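Local coordinates for Lmo1076 protein (Listeria monocytogenes serovar 1/2a, PDB 5JQC), which is probably a secreted autolysin with amidase activity that degrades cell-wall material, this part of it comprising three SH3-like GW modules, at residues 106-111 with 179-184; 192-197 with 221-226; 204-209 with 234-239; 226-231 with 244-249. All coordinates share one frame; numbering follows the deposited sequence.

Interaction 1 of 4, residues 106-111 with 179-184; sequences LNLTGK and YDKIQS
Y179 carries CG anti to its own carbonyl carbon (chi1 -58°), which lays the phenol ring along the backbone of G110 and K111, and K181 bends only at its last torsion (chi4 -67°), turning NZ in to the carbonyl of N107. The contact holds the exit of an SH3-like GW module: 106-111 lies on strand 103-112 of its antiparallel sheet, and 179-184 leads from strand 176-178 to the next module. The K181 bond, NZ to N107 O at 2.9 Å, meets the carbonyl almost head-on, and a long flexible lysine suits this exposed reach. Nearer the strand, Y179 N donates to T109 O at 2.9 Å, and a water takes the N-H of T109 (N to water 3.1 Å); its other contact, to Y179 O, is unusually short and so less certain. The ring passes obliquely close to the glycine backbone, Y179 CD2 lying 3.4 Å from G110 CA. Y179 OH lies 3.3 Å from K111 CB and is hydrogen-bonded to D144, while K111 NZ turns to S211. At the ring's edge, in its plane, T109 OG1 sits 3.3 Å from Y179 CD2.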
loop_
_atom_site.group_PDB
_atom_site.type_symbol
_atom_site.label_atom_id
_atom_site.label_comp_id
_atom_site.label_asym_id
_atom_site.label_seq_id
_atom_site.Cartn_x
_atom_site.Cartn_y
_atom_site.Cartn_z
ATOM N N LEU A 106 8.114 2.019 -0.256
ATOM C CA LEU A 106 8.607 0.994 0.650
ATOM C C LEU A 106 9.628 0.135 -0.067
ATOM O O LEU A 106 9.694 0.113 -1.299
ATOM C CB LEU A 106 7.470 0.093 1.156
ATOM C CG LEU A 106 6.414 0.748 2.034
ATOM C CD1 LEU A 106 5.322 -0.258 2.376
ATOM C CD2 LEU A 106 7.075 1.287 3.285
ATOM N N ASN A 107 10.399 -0.622 0.727
ATOM C CA ASN A 107 11.324 -1.613 0.180
ATOM C C ASN A 107 11.335 -2.836 1.101
ATOM O O ASN A 107 12.289 -3.109 1.829
ATOM C CB ASN A 107 12.737 -1.038 0.013
ATOM C CG ASN A 107 13.723 -2.070 -0.503
ATOM O OD1 ASN A 107 13.366 -2.918 -1.327
ATOM N ND2 ASN A 107 14.964 -2.023 -0.005
ATOM N N LEU A 108 10.262 -3.616 1.059
ATOM C CA LEU A 108 10.120 -4.777 1.918
ATOM C C LEU A 108 9.986 -6.018 1.058
ATOM O O LEU A 108 9.679 -5.939 -0.136
ATOM C CB LEU A 108 8.886 -4.651 2.824
ATOM C CG LEU A 108 8.773 -3.302 3.525
ATOM C CD1 LEU A 108 7.467 -3.199 4.312
ATOM C CD2 LEU A 108 9.979 -3.131 4.423
ATOM N N THR A 109 10.207 -7.173 1.677
ATOM C CA THR A 109 9.833 -8.432 1.062
ATOM C C THR A 109 9.059 -9.269 2.063
ATOM O O THR A 109 9.200 -9.113 3.282
ATOM C CB THR A 109 11.049 -9.221 0.549
ATOM O OG1 THR A 109 11.698 -9.892 1.641
ATOM C CG2 THR A 109 12.039 -8.292 -0.129
ATOM N N GLY A 110 8.241 -10.166 1.534
ATOM C CA GLY A 110 7.471 -11.039 2.393
ATOM C C GLY A 110 6.815 -12.119 1.571
ATOM O O GLY A 110 7.035 -12.236 0.362
ATOM N N LYS A 111 6.005 -12.920 2.252
ATOM C CA LYS A 111 5.266 -14.009 1.630
ATOM C C LYS A 111 3.780 -13.670 1.684
ATOM O O LYS A 111 3.284 -13.221 2.723
ATOM C CB LYS A 111 5.546 -15.336 2.337
ATOM C CG LYS A 111 4.684 -16.498 1.847
ATOM C CD LYS A 111 5.209 -17.857 2.301
ATOM C CE LYS A 111 6.600 -18.126 1.728
ATOM N NZ LYS A 111 7.079 -19.504 2.069
ATOM N N TYR A 179 9.088 -10.350 5.850
ATOM C CA TYR A 179 10.352 -10.817 6.395
ATOM C C TYR A 179 11.074 -9.672 7.086
ATOM O O TYR A 179 11.034 -8.529 6.622
ATOM C CB TYR A 179 11.242 -11.402 5.297
ATOM C CG TYR A 179 10.583 -12.554 4.556
ATOM C CD1 TYR A 179 10.135 -13.670 5.236
ATOM C CD2 TYR A 179 10.430 -12.521 3.175
ATOM C CE1 TYR A 179 9.552 -14.714 4.567
ATOM C CE2 TYR A 179 9.849 -13.543 2.501
ATOM C CZ TYR A 179 9.408 -14.647 3.193
ATOM O OH TYR A 179 8.832 -15.690 2.507
ATOM N N ASP A 180 11.709 -9.995 8.221
ATOM C CA ASP A 180 12.664 -9.094 8.859
ATOM C C ASP A 180 13.874 -8.927 7.970
ATOM O O ASP A 180 14.377 -9.909 7.412
ATOM C CB ASP A 180 13.166 -9.649 10.194
ATOM C CG ASP A 180 12.063 -9.936 11.173
ATOM O OD1 ASP A 180 11.118 -9.119 11.274
ATOM O OD2 ASP A 180 12.179 -10.980 11.864
ATOM N N LYS A 181 14.380 -7.691 7.878
ATOM C CA LYS A 181 15.674 -7.448 7.229
ATOM C C LYS A 181 16.823 -7.837 8.150
ATOM O O LYS A 181 16.716 -7.750 9.382
ATOM C CB LYS A 181 15.841 -5.980 6.834
ATOM C CG LYS A 181 14.823 -5.494 5.826
ATOM C CD LYS A 181 15.005 -4.005 5.604
ATOM C CE LYS A 181 14.192 -3.512 4.419
ATOM N NZ LYS A 181 14.716 -4.079 3.141
ATOM N N ILE A 182 17.928 -8.274 7.545
ATOM C CA ILE A 182 19.178 -8.411 8.280
ATOM C C ILE A 182 19.748 -7.003 8.445
ATOM O O ILE A 182 20.150 -6.360 7.468
ATOM C CB ILE A 182 20.165 -9.344 7.566
ATOM C CG1 ILE A 182 19.515 -10.720 7.353
ATOM C CG2 ILE A 182 21.451 -9.463 8.368
ATOM C CD1 ILE A 182 20.368 -11.696 6.616
ATOM N N GLN A 183 19.765 -6.510 9.685
ATOM C CA GLN A 183 20.248 -5.157 9.943
ATOM C C GLN A 183 21.767 -5.069 9.837
ATOM O O GLN A 183 22.312 -4.057 9.373
ATOM C CB GLN A 183 19.780 -4.718 11.321
ATOM C CG GLN A 183 18.270 -4.463 11.360
ATOM C CD GLN A 183 17.703 -4.467 12.762
ATOM O OE1 GLN A 183 18.318 -4.993 13.695
ATOM N NE2 GLN A 183 16.514 -3.878 12.919
ATOM N N SER A 184 22.464 -6.116 10.277
ATOM C CA SER A 184 23.909 -6.176 10.161
ATOM C C SER A 184 24.335 -7.637 10.211
ATOM O O SER A 184 23.595 -8.518 10.677
ATOM C CB SER A 184 24.603 -5.367 11.268
ATOM O OG SER A 184 24.321 -5.954 12.534
HETATM O O HOH W 1 11.222 -6.955 4.650
#

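Interaction 2 of 4, residues 192-197 with 221-226; sequences RTILNA and AKYNNK
I194 and N225 meet through the backbone, where N225 N reaches I194 O at 2.7 Å in a weak, bent bond, while I194 N donates to K226 O at 2.8 Å and is much straighter (162°). N225 and K226 thus both face I194, a G1 beta bulge that overlaps the end of the type II turn Y223-K226. Asparagine suits position 225, since it tolerates the positive phi that this turn and bulge require. The branched I194 fills the inside of the bend: its CG2 lies 3.3 Å from Y223 O, and CD1 lies 3.6 Å from Y223 CB, the two side chains running side by side in the same direction. Farther along, N224 links the two segments through its side chain. Its OD1 receives A197 N at 3.0 Å, in the carbonyl plane and on a lone pair. Behind that bond, ND2 of N224 is held by D198, which fixes how the amide is turned, and N224 N bonds back to A221 O at the end of the short 3-10 segment. Outside this shell, strand 184-194 pairs with strand 226-236, I194 packs on M254 of strand 249-255, and the Y223 ring meets F244 of strand 239-246 edge-to-face.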
loop_
_atom_site.group_PDB
_atom_site.type_symbol
_atom_site.label_atom_id
_atom_site.label_comp_id
_atom_site.label_asym_id
_atom_site.label_seq_id
_atom_site.Cartn_x
_atom_site.Cartn_y
_atom_site.Cartn_z
ATOM N N ARG A 192 32.606 -21.778 20.908
ATOM C CA ARG A 192 31.686 -21.746 22.038
ATOM C C ARG A 192 31.151 -23.147 22.283
ATOM O O ARG A 192 31.134 -24.000 21.390
ATOM C CB ARG A 192 30.509 -20.780 21.808
ATOM C CG ARG A 192 30.906 -19.337 21.502
ATOM C CD ARG A 192 31.523 -18.632 22.701
ATOM N NE ARG A 192 32.464 -17.589 22.285
ATOM C CZ ARG A 192 32.139 -16.316 22.055
ATOM N NH1 ARG A 192 30.883 -15.908 22.198
ATOM N NH2 ARG A 192 33.073 -15.444 21.683
ATOM N N THR A 193 30.727 -23.385 23.518
ATOM C CA THR A 193 30.069 -24.631 23.882
ATOM C C THR A 193 28.583 -24.362 24.086
ATOM O O THR A 193 28.204 -23.438 24.815
ATOM C CB THR A 193 30.696 -25.248 25.138
ATOM O OG1 THR A 193 32.067 -25.578 24.874
ATOM C CG2 THR A 193 29.952 -26.520 25.546
ATOM N N ILE A 194 27.751 -25.146 23.412
ATOM C CA ILE A 194 26.304 -25.014 23.532
ATOM C C ILE A 194 25.852 -25.637 24.846
ATOM O O ILE A 194 26.230 -26.769 25.178
ATOM C CB ILE A 194 25.599 -25.676 22.337
ATOM C CG1 ILE A 194 25.885 -24.907 21.046
ATOM C CG2 ILE A 194 24.104 -25.769 22.578
ATOM C CD1 ILE A 194 25.308 -25.584 19.828
ATOM N N LEU A 195 25.041 -24.901 25.600
ATOM C CA LEU A 195 24.468 -25.388 26.848
ATOM C C LEU A 195 23.010 -24.955 26.901
ATOM O O LEU A 195 22.707 -23.770 26.712
ATOM C CB LEU A 195 25.252 -24.869 28.066
ATOM C CG LEU A 195 26.707 -25.339 28.267
ATOM C CD1 LEU A 195 27.402 -24.554 29.383
ATOM C CD2 LEU A 195 26.792 -26.846 28.538
ATOM N N ASN A 196 22.120 -25.921 27.138
ATOM C CA ASN A 196 20.661 -25.743 27.202
ATOM C C ASN A 196 20.149 -24.892 26.033
ATOM O O ASN A 196 19.780 -23.722 26.169
ATOM C CB ASN A 196 20.224 -25.161 28.556
ATOM C CG ASN A 196 19.267 -26.089 29.326
ATOM O OD1 ASN A 196 18.571 -26.919 28.737
ATOM N ND2 ASN A 196 19.233 -25.940 30.651
ATOM N N ALA A 197 20.133 -25.539 24.866
ATOM C CA ALA A 197 19.603 -24.961 23.639
ATOM C C ALA A 197 18.276 -25.593 23.224
ATOM O O ALA A 197 17.830 -25.390 22.089
ATOM C CB ALA A 197 20.620 -25.099 22.509
ATOM N N ALA A 221 18.620 -28.661 21.276
ATOM C CA ALA A 221 18.795 -29.690 22.295
ATOM C C ALA A 221 19.816 -30.730 21.862
ATOM O O ALA A 221 20.666 -31.132 22.662
ATOM C CB ALA A 221 17.450 -30.358 22.612
ATOM N N LYS A 222 19.764 -31.140 20.590
ATOM C CA LYS A 222 20.646 -32.187 20.084
ATOM C C LYS A 222 22.125 -31.821 20.235
ATOM O O LYS A 222 22.968 -32.711 20.378
ATOM C CB LYS A 222 20.283 -32.484 18.623
ATOM C CG LYS A 222 21.342 -33.229 17.830
ATOM C CD LYS A 222 20.779 -33.747 16.522
ATOM C CE LYS A 222 20.139 -32.647 15.704
ATOM N NZ LYS A 222 19.577 -33.192 14.437
ATOM N N TYR A 223 22.461 -30.530 20.243
ATOM C CA TYR A 223 23.852 -30.093 20.282
ATOM C C TYR A 223 24.294 -29.647 21.672
ATOM O O TYR A 223 25.213 -28.829 21.794
ATOM C CB TYR A 223 24.083 -28.960 19.280
ATOM C CG TYR A 223 23.621 -29.251 17.868
ATOM C CD1 TYR A 223 22.351 -28.883 17.449
ATOM C CD2 TYR A 223 24.458 -29.887 16.955
ATOM C CE1 TYR A 223 21.918 -29.144 16.170
ATOM C CE2 TYR A 223 24.036 -30.153 15.667
ATOM C CZ TYR A 223 22.762 -29.777 15.282
ATOM O OH TYR A 223 22.325 -30.038 14.004
ATOM N N ASN A 224 23.674 -30.166 22.726
ATOM C CA ASN A 224 23.986 -29.688 24.065
ATOM C C ASN A 224 25.320 -30.233 24.560
ATOM O O ASN A 224 25.726 -31.351 24.225
ATOM C CB ASN A 224 22.880 -30.064 25.043
ATOM C CG ASN A 224 21.720 -29.108 24.979
ATOM O OD1 ASN A 224 21.899 -27.914 24.729
ATOM N ND2 ASN A 224 20.518 -29.624 25.195
ATOM N N ASN A 225 25.990 -29.417 25.379
ATOM C CA ASN A 225 27.324 -29.721 25.897
ATOM C C ASN A 225 28.285 -30.078 24.761
ATOM O O ASN A 225 29.111 -30.990 24.868
ATOM C CB ASN A 225 27.259 -30.830 26.953
ATOM C CG ASN A 225 28.519 -30.901 27.816
ATOM O OD1 ASN A 225 29.264 -29.920 27.948
ATOM N ND2 ASN A 225 28.762 -32.068 28.405
ATOM N N LYS A 226 28.177 -29.345 23.655
ATOM C CA LYS A 226 28.969 -29.579 22.456
ATOM C C LYS A 226 29.729 -28.305 22.120
ATOM O O LYS A 226 29.151 -27.213 22.147
ATOM C CB LYS A 226 28.071 -29.991 21.284
ATOM C CG LYS A 226 28.640 -31.081 20.409
ATOM C CD LYS A 226 28.804 -32.369 21.188
ATOM C CE LYS A 226 29.439 -33.445 20.328
ATOM N NZ LYS A 226 29.575 -34.729 21.068
#

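Interaction 3 of 4, residues 204-209 with 234-239; sequences SGVYNT and AKTARG
The side chains of V206 and T236 pass one another, pointing opposite ways, and join a loop to the tip of a beta hairpin in an SH3-like GW module. The loop forms a type II turn from V206 to T209, and the hairpin turns through a type I turn from T236 to G239, closed by backbone bonds in both directions between its two end residues. V206 divides its branches between two partners: with CG1 anti to the backbone N (chi1 176°), CG1 rests 3.8 Å from T236 CG2, while CG2 presses 3.5 Å from A234 CB. The small A234 leaves room for this approach, and threonine at 236 serves two ends, its methyl facing the loop and its hydroxyl taking a hydrogen bond from W241 NE1. Beside it the T209 methyl meets the same group obliquely, T209 CG2 to T236 CG2 being 3.9 Å.

Y207 and R238 cross with ring and guanidinium planes 67° apart. The arginine does not stack; its CD comes to the ring's edge, near the plane, 3.9 Å from Y207 CE2, and its NH1 goes on to form a salt bridge with D180. N208, at the positive-phi position of the turn that asparagine readily accepts, places CB over one face of the Y207 ring. The ring also meets Y203 edge-to-face and touches W241, and a bound di(hydroxyethyl)ether lies about 3 Å from the Y207 side chain. The turn itself is gripped at one oxygen: V206 O takes both T209 OG1, at 2.6 Å, and T209 N, at 3.2 Å, from the same face of its carbonyl plane.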
loop_
_atom_site.group_PDB
_atom_site.type_symbol
_atom_site.label_atom_id
_atom_site.label_comp_id
_atom_site.label_asym_id
_atom_site.label_seq_id
_atom_site.Cartn_x
_atom_site.Cartn_y
_atom_site.Cartn_z
ATOM N N SER A 204 17.975 -22.699 8.651
ATOM C CA SER A 204 18.867 -22.702 7.490
ATOM C C SER A 204 19.385 -21.302 7.140
ATOM O O SER A 204 20.487 -21.169 6.589
ATOM C CB SER A 204 18.155 -23.310 6.289
ATOM O OG SER A 204 17.146 -22.450 5.824
ATOM N N GLY A 205 18.595 -20.257 7.404
ATOM C CA GLY A 205 19.041 -18.885 7.246
ATOM C C GLY A 205 18.812 -18.096 8.525
ATOM O O GLY A 205 18.309 -18.626 9.518
ATOM N N VAL A 206 19.210 -16.822 8.494
ATOM C CA VAL A 206 18.935 -15.958 9.638
ATOM C C VAL A 206 17.435 -15.930 9.865
ATOM O O VAL A 206 16.660 -15.829 8.907
ATOM C CB VAL A 206 19.490 -14.548 9.405
ATOM C CG1 VAL A 206 19.121 -13.628 10.556
ATOM C CG2 VAL A 206 21.031 -14.580 9.187
ATOM N N TYR A 207 17.015 -16.029 11.131
ATOM C CA TYR A 207 15.625 -16.372 11.431
ATOM C C TYR A 207 14.651 -15.325 10.891
ATOM O O TYR A 207 14.782 -14.122 11.165
ATOM C CB TYR A 207 15.426 -16.537 12.938
ATOM C CG TYR A 207 13.966 -16.712 13.340
ATOM C CD1 TYR A 207 13.310 -17.932 13.159
ATOM C CD2 TYR A 207 13.242 -15.656 13.897
ATOM C CE1 TYR A 207 11.967 -18.092 13.526
ATOM C CE2 TYR A 207 11.909 -15.802 14.260
ATOM C CZ TYR A 207 11.277 -17.019 14.074
ATOM O OH TYR A 207 9.961 -17.165 14.439
ATOM N N ASN A 208 13.692 -15.803 10.087
ATOM C CA ASN A 208 12.556 -15.022 9.594
ATOM C C ASN A 208 12.977 -13.950 8.596
ATOM O O ASN A 208 12.336 -12.894 8.477
ATOM C CB ASN A 208 11.760 -14.401 10.748
ATOM C CG ASN A 208 10.353 -14.026 10.339
ATOM O OD1 ASN A 208 9.915 -12.897 10.561
ATOM N ND2 ASN A 208 9.650 -14.955 9.720
ATOM N N THR A 209 14.050 -14.215 7.857
ATOM C CA THR A 209 14.492 -13.305 6.814
ATOM C C THR A 209 14.107 -13.781 5.410
ATOM O O THR A 209 14.307 -13.036 4.440
ATOM C CB THR A 209 16.015 -13.103 6.920
ATOM O OG1 THR A 209 16.673 -14.362 6.777
ATOM C CG2 THR A 209 16.385 -12.551 8.290
ATOM N N ALA A 234 24.582 -12.339 12.914
ATOM C CA ALA A 234 23.598 -11.504 12.240
ATOM C C ALA A 234 22.607 -10.968 13.267
ATOM O O ALA A 234 22.249 -11.662 14.227
ATOM C CB ALA A 234 22.861 -12.288 11.144
ATOM N N LYS A 235 22.177 -9.721 13.078
ATOM C CA LYS A 235 21.182 -9.126 13.963
ATOM C C LYS A 235 19.953 -8.726 13.158
ATOM O O LYS A 235 20.071 -8.041 12.137
ATOM C CB LYS A 235 21.756 -7.910 14.709
ATOM C CG LYS A 235 20.826 -7.338 15.779
ATOM C CD LYS A 235 21.528 -6.313 16.673
ATOM C CE LYS A 235 22.350 -5.261 15.871
ATOM N NZ LYS A 235 21.553 -4.126 15.280
ATOM N N THR A 236 18.779 -9.189 13.602
ATOM C CA THR A 236 17.488 -8.653 13.165
ATOM C C THR A 236 16.771 -8.024 14.354
ATOM O O THR A 236 17.173 -8.176 15.516
ATOM C CB THR A 236 16.575 -9.722 12.557
ATOM O OG1 THR A 236 16.203 -10.660 13.577
ATOM C CG2 THR A 236 17.231 -10.437 11.414
ATOM N N ALA A 237 15.675 -7.334 14.038
ATOM C CA ALA A 237 14.815 -6.758 15.063
ATOM C C ALA A 237 14.446 -7.767 16.150
ATOM O O ALA A 237 14.266 -7.379 17.309
ATOM C CB ALA A 237 13.551 -6.203 14.407
ATOM N N ARG A 238 14.364 -9.052 15.813
ATOM C CA ARG A 238 13.987 -10.096 16.755
ATOM C C ARG A 238 15.140 -10.647 17.591
ATOM O O ARG A 238 14.874 -11.328 18.590
ATOM C CB ARG A 238 13.328 -11.252 16.001
ATOM C CG ARG A 238 12.097 -10.819 15.227
ATOM C CD ARG A 238 11.170 -11.974 14.883
ATOM N NE ARG A 238 9.784 -11.649 15.198
ATOM C CZ ARG A 238 9.035 -10.812 14.485
ATOM N NH1 ARG A 238 9.523 -10.208 13.394
ATOM N NH2 ARG A 238 7.789 -10.576 14.864
ATOM N N GLY A 239 16.399 -10.421 17.216
ATOM C CA GLY A 239 17.485 -10.908 18.052
ATOM C C GLY A 239 18.805 -10.996 17.300
ATOM O O GLY A 239 19.007 -10.335 16.280
#

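Interaction 4 of 4, residues 226-231 with 244-249; sequences KKVKVI and FQVNGK
V228, F244 and V246 make the tight side of this antiparallel pairing, in which the short strand segments 226-231 and 244-246 run at 140° to each other. V228 CG1, anti to its carbonyl carbon, is the branch that works: it meets V246 CG1 at 3.6 Å and approaches the F244 ring obliquely at CD2, 4.0 Å away. Beta-branched valines and a flat phenylalanine suit this largely buried face, which V230 shares. The backbones are close as well. K229 N donates to Q245 O at 3.0 Å, in the carbonyl plane and on a lone pair, whereas the return bond from Q245 N to K229 O, 2.8 Å long, is bent to 127° and weak. K229 O also receives the CA-H of F244, its CA 3.1 Å away.

The other face, bearing K229 and Q245, is partly exposed. These two side chains run loosely alongside each other, with K229 CD no nearer than 4.0 Å to Q245 OE1, but the Q245 side chain crosses that of I231 at about a right angle and in close contact, Q245 OE1 3.7 Å from I231 CG2. Beyond V246 a type I' turn reverses the chain, its positive phi angles suiting N247 and G248. The pair forms the middle of a four-stranded sheet: K229 NZ reaches across to N189 and N191 of strand 184-194, and on the other flank F244 packs on V251 and M254 of strand 249-255.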
loop_
_atom_site.group_PDB
_atom_site.type_symbol
_atom_site.label_atom_id
_atom_site.label_comp_id
_atom_site.label_asym_id
_atom_site.label_seq_id
_atom_site.Cartn_x
_atom_site.Cartn_y
_atom_site.Cartn_z
ATOM N N LYS A 226 28.177 -29.345 23.655
ATOM C CA LYS A 226 28.969 -29.579 22.456
ATOM C C LYS A 226 29.729 -28.305 22.120
ATOM O O LYS A 226 29.151 -27.213 22.147
ATOM C CB LYS A 226 28.071 -29.991 21.284
ATOM C CG LYS A 226 28.640 -31.081 20.409
ATOM C CD LYS A 226 28.804 -32.369 21.188
ATOM C CE LYS A 226 29.439 -33.445 20.328
ATOM N NZ LYS A 226 29.575 -34.729 21.068
ATOM N N LYS A 227 31.019 -28.440 21.815
ATOM C CA LYS A 227 31.831 -27.289 21.429
ATOM C C LYS A 227 31.681 -27.036 19.932
ATOM O O LYS A 227 31.803 -27.961 19.120
ATOM C CB LYS A 227 33.299 -27.513 21.796
ATOM N N VAL A 228 31.392 -25.786 19.565
ATOM C CA VAL A 228 31.106 -25.459 18.172
ATOM C C VAL A 228 31.987 -24.313 17.697
ATOM O O VAL A 228 32.724 -23.699 18.481
ATOM C CB VAL A 228 29.622 -25.097 17.966
ATOM C CG1 VAL A 228 28.716 -26.235 18.420
ATOM C CG2 VAL A 228 29.289 -23.802 18.699
ATOM N N LYS A 229 31.886 -24.006 16.407
ATOM C CA LYS A 229 32.602 -22.899 15.789
ATOM C C LYS A 229 31.591 -21.918 15.202
ATOM O O LYS A 229 30.902 -22.246 14.229
ATOM C CB LYS A 229 33.542 -23.412 14.710
ATOM C CG LYS A 229 34.543 -22.404 14.292
ATOM C CD LYS A 229 35.656 -23.103 13.574
ATOM C CE LYS A 229 36.888 -22.253 13.595
ATOM N NZ LYS A 229 37.111 -21.724 14.973
ATOM N N VAL A 230 31.513 -20.721 15.778
ATOM C CA VAL A 230 30.644 -19.665 15.263
ATOM C C VAL A 230 31.390 -18.905 14.169
ATOM O O VAL A 230 32.382 -18.222 14.446
ATOM C CB VAL A 230 30.207 -18.719 16.389
ATOM C CG1 VAL A 230 29.231 -17.679 15.859
ATOM C CG2 VAL A 230 29.591 -19.504 17.538
ATOM N N ILE A 231 30.910 -19.020 12.923
ATOM C CA ILE A 231 31.563 -18.369 11.785
ATOM C C ILE A 231 30.894 -17.063 11.345
ATOM O O ILE A 231 31.552 -16.239 10.695
ATOM C CB ILE A 231 31.669 -19.326 10.576
ATOM C CG1 ILE A 231 30.279 -19.716 10.065
ATOM C CG2 ILE A 231 32.486 -20.568 10.936
ATOM C CD1 ILE A 231 30.278 -20.713 8.916
ATOM N N PHE A 244 26.832 -21.582 13.060
ATOM C CA PHE A 244 27.819 -22.389 13.762
ATOM C C PHE A 244 28.141 -23.662 12.986
ATOM O O PHE A 244 27.432 -24.059 12.053
ATOM C CB PHE A 244 27.365 -22.710 15.199
ATOM C CG PHE A 244 26.176 -23.642 15.293
ATOM C CD1 PHE A 244 24.881 -23.143 15.263
ATOM C CD2 PHE A 244 26.355 -25.014 15.453
ATOM C CE1 PHE A 244 23.785 -23.996 15.359
ATOM C CE2 PHE A 244 25.262 -25.874 15.556
ATOM C CZ PHE A 244 23.976 -25.363 15.508
ATOM N N GLN A 245 29.248 -24.293 13.391
ATOM C CA GLN A 245 29.775 -25.492 12.749
ATOM C C GLN A 245 30.107 -26.556 13.786
ATOM O O GLN A 245 30.658 -26.258 14.851
ATOM C CB GLN A 245 31.043 -25.189 11.947
ATOM C CG GLN A 245 30.842 -24.347 10.718
ATOM C CD GLN A 245 32.141 -24.158 9.964
ATOM O OE1 GLN A 245 33.226 -24.145 10.558
ATOM N NE2 GLN A 245 32.045 -24.023 8.645
ATOM N N VAL A 246 29.768 -27.796 13.464
ATOM C CA VAL A 246 30.270 -28.961 14.180
ATOM C C VAL A 246 30.917 -29.871 13.147
ATOM O O VAL A 246 30.466 -29.930 11.997
ATOM C CB VAL A 246 29.167 -29.700 14.968
ATOM C CG1 VAL A 246 28.403 -28.723 15.851
ATOM C CG2 VAL A 246 28.222 -30.449 14.030
ATOM N N ASN A 247 31.992 -30.556 13.547
ATOM C CA ASN A 247 32.796 -31.372 12.629
ATOM C C ASN A 247 33.231 -30.565 11.406
ATOM O O ASN A 247 33.340 -31.110 10.300
ATOM C CB ASN A 247 32.055 -32.645 12.186
ATOM C CG ASN A 247 31.595 -33.505 13.359
ATOM O OD1 ASN A 247 32.148 -33.430 14.460
ATOM N ND2 ASN A 247 30.577 -34.335 13.122
ATOM N N GLY A 248 33.444 -29.258 11.594
ATOM C CA GLY A 248 33.869 -28.388 10.520
ATOM C C GLY A 248 32.855 -28.144 9.422
ATOM O O GLY A 248 33.203 -27.520 8.415
ATOM N N LYS A 249 31.617 -28.614 9.565
ATOM C CA LYS A 249 30.583 -28.356 8.571
ATOM C C LYS A 249 29.496 -27.475 9.175
ATOM O O LYS A 249 29.149 -27.610 10.355
ATOM C CB LYS A 249 29.987 -29.665 8.013
ATOM C CG LYS A 249 29.436 -30.639 9.045
ATOM C CD LYS A 249 28.701 -31.815 8.381
ATOM C CE LYS A 249 29.661 -32.875 7.846
ATOM N NZ LYS A 249 30.275 -33.675 8.944
#

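Overall arrangement
From the N terminus, interaction 1 comes first, closing a long loop that spans most of the second GW module's sheet and ending in the connector to the third. The remaining contacts all lie in that third module. Interaction 2 opens on strand 184-194, and interaction 3 opens before 221-226 closes it, so the two cross. Interaction 4 begins at K226, shared with interaction 2, and follows it in series; it in turn crosses interaction 3, which closes at 234-239 before 244-249 is reached. Interactions 1 and 3 touch, the connector packing by D180 and K181 against T209 and T236, so consecutive modules are joined there, whereas interactions 2 and 4 tie the far end of the sheet.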